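PDB 1XG2: pectinesterase inhibitor from Actinidia chinensis, which inhibits pectin methylesterase by forming a protein-protein complex with it, and may take part in regulating fruit ripening. Local coordinates for residues B[35-49]-B[83-96]. Sequence-based numbering, arbitrary orientation. Where two conformers were deposited one is given.
Sequences KGLGQFSIDIAQASA and IDSLGQAKQFLTSG
Lys90 reaches across to Asp43 and Gln39, and these three side chains carry much of the polar side of the contact between antiparallel helices 34-60 and 66-95, whose segment axes approach to 9.4 Å at 164°. Bends at chi3 (69°) and chi4 (60°) curl the lysine back toward both partners. Lys90 NZ makes a salt bridge to Asp43 OD1 (2.7 Å), on the syn side of the carboxylate though tilted out of its plane. It also donates a hydrogen bond to Gln39 OE1, from above the amide carbonyl plane. Gln39 NE2 in turn donates to Lys90 O (3.1 Å), nearly in the amide plane; bonds at both ends probably hold the amide in this orientation. An alanine in place of Lys90 would probably leave Asp43 without its countercharge and Gln39 OE1 without this donor. Toward the C-terminal end of helix 66-95, Lys35 NZ donates to Leu93 O (2.9 Å) in the carbonyl plane. Leu93 O also takes the Gly96 N-H of the Schellman motif that ends this helix, so two donors grip it.

Two of the apolar side chains pack as knobs into holes: Ile42 sits among Leu86, Ala89, Lys90 and Leu93, while Leu93 fills the hole formed by Lys35, Gly38, Gln39 and Ile42. Leu93 CD2 lies 3.5 Å from Gly38 C, and a CB on Gly38 would collide with it. Further along, Leu86 CD1 meets Ala45 CB, and Ala49 CB rests on Ile83 CG1. Val143 of helix 127-149 also packs on Ile42, and Ala108 of helix 98-118 on Leu86, so this seam belongs to the four-helix bundle. Its chemistry implies an interlocked apolar interior edged by a charged and amide network that ties side chains to backbone.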
# COMPACT_ATOMS: atom_id res chain seq x y z
N LYS B 35 1.77 -25.07 -12.21
CA LYS B 35 0.74 -24.17 -12.74
C LYS B 35 -0.65 -24.67 -12.42
O LYS B 35 -1.52 -23.90 -12.05
CB LYS B 35 0.87 -24.00 -14.26
CG LYS B 35 1.87 -22.95 -14.68
CD LYS B 35 1.73 -22.59 -16.18
CE LYS B 35 2.30 -21.19 -16.49
NZ LYS B 35 1.54 -20.50 -17.58
N GLY B 36 -0.87 -25.96 -12.60
CA GLY B 36 -2.14 -26.58 -12.27
C GLY B 36 -2.52 -26.44 -10.80
O GLY B 36 -3.66 -26.14 -10.50
N LEU B 37 -1.56 -26.66 -9.90
CA LEU B 37 -1.81 -26.50 -8.47
C LEU B 37 -2.13 -25.04 -8.18
O LEU B 37 -3.03 -24.75 -7.40
CB LEU B 37 -0.62 -26.98 -7.64
CG LEU B 37 -0.33 -28.48 -7.78
CD1 LEU B 37 0.99 -28.83 -7.11
CD2 LEU B 37 -1.46 -29.31 -7.20
N GLY B 38 -1.42 -24.13 -8.86
CA GLY B 38 -1.66 -22.69 -8.77
C GLY B 38 -3.08 -22.28 -9.12
O GLY B 38 -3.73 -21.57 -8.35
N GLN B 39 -3.58 -22.73 -10.26
CA GLN B 39 -4.93 -22.37 -10.68
C GLN B 39 -5.96 -22.93 -9.71
O GLN B 39 -6.95 -22.27 -9.40
CB GLN B 39 -5.24 -22.87 -12.10
CG GLN B 39 -4.41 -22.22 -13.22
CD GLN B 39 -4.76 -20.74 -13.50
OE1 GLN B 39 -5.58 -20.15 -12.78
NE2 GLN B 39 -4.15 -20.16 -14.51
N PHE B 40 -5.71 -24.13 -9.20
CA PHE B 40 -6.63 -24.76 -8.27
C PHE B 40 -6.68 -23.94 -6.99
O PHE B 40 -7.76 -23.68 -6.44
CB PHE B 40 -6.18 -26.19 -7.97
CG PHE B 40 -7.10 -26.93 -7.07
CD1 PHE B 40 -8.26 -27.51 -7.57
CD2 PHE B 40 -6.82 -27.05 -5.72
CE1 PHE B 40 -9.13 -28.19 -6.74
CE2 PHE B 40 -7.70 -27.72 -4.87
CZ PHE B 40 -8.85 -28.30 -5.39
N SER B 41 -5.51 -23.53 -6.55
CA SER B 41 -5.37 -22.81 -5.29
C SER B 41 -5.96 -21.41 -5.40
O SER B 41 -6.60 -20.90 -4.49
CB SER B 41 -3.88 -22.72 -4.95
OG SER B 41 -3.49 -24.11 -4.43
N ILE B 42 -5.87 -20.75 -6.56
CA ILE B 42 -6.53 -19.45 -6.74
C ILE B 42 -8.04 -19.65 -6.66
O ILE B 42 -8.73 -18.89 -6.02
CB ILE B 42 -6.13 -18.76 -8.07
CG1 ILE B 42 -4.64 -18.43 -8.10
CG2 ILE B 42 -6.93 -17.47 -8.29
CD1 ILE B 42 -4.12 -18.14 -9.52
N ASP B 43 -8.55 -20.69 -7.31
CA ASP B 43 -9.99 -20.97 -7.32
C ASP B 43 -10.52 -21.15 -5.91
O ASP B 43 -11.56 -20.61 -5.57
CB ASP B 43 -10.29 -22.24 -8.13
CG ASP B 43 -10.17 -22.04 -9.63
OD1 ASP B 43 -9.91 -20.90 -10.11
OD2 ASP B 43 -10.31 -23.00 -10.41
N ILE B 44 -9.77 -21.88 -5.09
CA ILE B 44 -10.13 -22.11 -3.69
C ILE B 44 -10.15 -20.81 -2.91
O ILE B 44 -11.08 -20.56 -2.14
CB ILE B 44 -9.12 -23.10 -3.04
CG1 ILE B 44 -9.27 -24.51 -3.63
CG2 ILE B 44 -9.33 -23.16 -1.55
CD1 ILE B 44 -10.48 -25.25 -3.18
N ALA B 45 -9.11 -19.99 -3.09
CA ALA B 45 -9.03 -18.73 -2.39
C ALA B 45 -10.15 -17.77 -2.79
O ALA B 45 -10.76 -17.14 -1.93
CB ALA B 45 -7.68 -18.08 -2.61
N GLN B 46 -10.43 -17.67 -4.09
CA GLN B 46 -11.50 -16.79 -4.56
C GLN B 46 -12.89 -17.22 -4.06
O GLN B 46 -13.71 -16.37 -3.69
CB GLN B 46 -11.53 -16.70 -6.09
CG GLN B 46 -12.33 -15.46 -6.54
CD GLN B 46 -12.37 -15.27 -8.04
OE1 GLN B 46 -12.26 -14.14 -8.53
NE2 GLN B 46 -12.55 -16.36 -8.77
N ALA B 47 -13.14 -18.52 -4.05
CA ALA B 47 -14.41 -19.05 -3.54
C ALA B 47 -14.61 -18.72 -2.06
O ALA B 47 -15.73 -18.43 -1.62
CB ALA B 47 -14.48 -20.57 -3.78
N SER B 48 -13.53 -18.78 -1.28
CA SER B 48 -13.58 -18.42 0.13
C SER B 48 -13.89 -16.93 0.28
O SER B 48 -14.77 -16.55 1.07
CB SER B 48 -12.26 -18.75 0.82
OG SER B 48 -12.32 -18.44 2.20
N ALA B 49 -13.18 -16.09 -0.47
CA ALA B 49 -13.43 -14.65 -0.44
C ALA B 49 -14.88 -14.35 -0.79
O ALA B 49 -15.49 -13.48 -0.19
CB ALA B 49 -12.48 -13.90 -1.39
N ILE B 83 -11.43 -10.24 -4.29
CA ILE B 83 -12.07 -11.09 -5.29
C ILE B 83 -11.60 -10.69 -6.69
O ILE B 83 -11.24 -11.54 -7.51
CB ILE B 83 -13.61 -11.03 -5.18
CG1 ILE B 83 -14.05 -11.77 -3.90
CG2 ILE B 83 -14.29 -11.60 -6.44
CD1 ILE B 83 -15.43 -11.38 -3.38
N ASP B 84 -11.58 -9.39 -6.94
CA ASP B 84 -11.13 -8.85 -8.21
C ASP B 84 -9.67 -9.22 -8.49
O ASP B 84 -9.31 -9.61 -9.61
CB ASP B 84 -11.28 -7.31 -8.23
CG ASP B 84 -12.68 -6.86 -8.62
OD1 ASP B 84 -13.49 -7.71 -9.07
OD2 ASP B 84 -13.03 -5.67 -8.47
N SER B 85 -8.83 -9.11 -7.47
CA SER B 85 -7.41 -9.36 -7.62
C SER B 85 -7.13 -10.83 -7.86
O SER B 85 -6.25 -11.17 -8.65
CB SER B 85 -6.61 -8.85 -6.41
OG SER B 85 -6.53 -7.43 -6.43
N LEU B 86 -7.87 -11.72 -7.21
CA LEU B 86 -7.70 -13.14 -7.43
C LEU B 86 -8.17 -13.54 -8.84
O LEU B 86 -7.58 -14.41 -9.48
CB LEU B 86 -8.42 -13.95 -6.36
CG LEU B 86 -7.77 -13.91 -4.97
CD1 LEU B 86 -8.67 -14.50 -3.92
CD2 LEU B 86 -6.40 -14.60 -4.94
N GLY B 87 -9.23 -12.89 -9.32
CA GLY B 87 -9.68 -13.09 -10.69
C GLY B 87 -8.59 -12.80 -11.69
O GLY B 87 -8.39 -13.58 -12.63
N GLN B 88 -7.86 -11.71 -11.48
CA GLN B 88 -6.77 -11.32 -12.37
C GLN B 88 -5.55 -12.21 -12.19
O GLN B 88 -4.82 -12.44 -13.14
CB GLN B 88 -6.37 -9.86 -12.11
CG GLN B 88 -7.41 -8.88 -12.62
CD GLN B 88 -6.77 -7.67 -13.26
OE1 GLN B 88 -6.96 -6.55 -12.79
NE2 GLN B 88 -6.01 -7.89 -14.36
N ALA B 89 -5.36 -12.71 -10.98
CA ALA B 89 -4.29 -13.65 -10.69
C ALA B 89 -4.34 -14.87 -11.62
O ALA B 89 -3.31 -15.34 -12.07
CB ALA B 89 -4.35 -14.11 -9.23
N LYS B 90 -5.53 -15.36 -11.92
CA LYS B 90 -5.65 -16.50 -12.85
C LYS B 90 -5.02 -16.20 -14.22
O LYS B 90 -4.32 -17.03 -14.79
CB LYS B 90 -7.10 -16.92 -13.04
CG LYS B 90 -7.79 -17.45 -11.78
CD LYS B 90 -9.14 -18.12 -12.08
CE LYS B 90 -9.03 -19.46 -12.87
NZ LYS B 90 -8.25 -20.58 -12.21
N GLN B 91 -5.32 -15.02 -14.75
CA GLN B 91 -4.83 -14.64 -16.08
C GLN B 91 -3.32 -14.46 -16.07
O GLN B 91 -2.63 -14.82 -17.02
CB GLN B 91 -5.49 -13.34 -16.55
CG GLN B 91 -7.00 -13.39 -16.75
CD GLN B 91 -7.59 -11.99 -17.08
OE1 GLN B 91 -8.10 -11.77 -18.19
NE2 GLN B 91 -7.52 -11.06 -16.12
N PHE B 92 -2.79 -13.89 -14.99
CA PHE B 92 -1.36 -13.69 -14.86
C PHE B 92 -0.62 -15.04 -14.80
O PHE B 92 0.44 -15.22 -15.42
CB PHE B 92 -1.03 -12.86 -13.60
CG PHE B 92 -1.38 -11.40 -13.71
CD1 PHE B 92 -2.17 -10.78 -12.74
CD2 PHE B 92 -0.89 -10.62 -14.76
CE1 PHE B 92 -2.48 -9.44 -12.82
CE2 PHE B 92 -1.19 -9.26 -14.83
CZ PHE B 92 -1.99 -8.67 -13.87
N LEU B 93 -1.19 -16.00 -14.08
CA LEU B 93 -0.58 -17.33 -14.00
C LEU B 93 -0.55 -17.99 -15.39
O LEU B 93 0.47 -18.54 -15.80
CB LEU B 93 -1.32 -18.20 -12.97
CG LEU B 93 -0.86 -19.64 -12.75
CD1 LEU B 93 0.63 -19.75 -12.54
CD2 LEU B 93 -1.62 -20.26 -11.57
N THR B 94 -1.66 -17.90 -16.12
CA THR B 94 -1.77 -18.44 -17.49
C THR B 94 -0.71 -17.85 -18.42
O THR B 94 -0.09 -18.56 -19.21
CB THR B 94 -3.15 -18.15 -18.05
OG1 THR B 94 -4.16 -18.76 -17.22
CG2 THR B 94 -3.33 -18.78 -19.46
N SER B 95 -0.49 -16.54 -18.27
CA SER B 95 0.43 -15.81 -19.13
C SER B 95 1.89 -16.00 -18.71
O SER B 95 2.83 -15.64 -19.42
CB SER B 95 0.06 -14.33 -19.09
OG SER B 95 -1.02 -14.08 -19.99
N GLY B 96 2.13 -16.61 -17.55
CA GLY B 96 3.48 -16.79 -17.05
C GLY B 96 4.06 -15.56 -16.38
O GLY B 96 5.26 -15.46 -16.22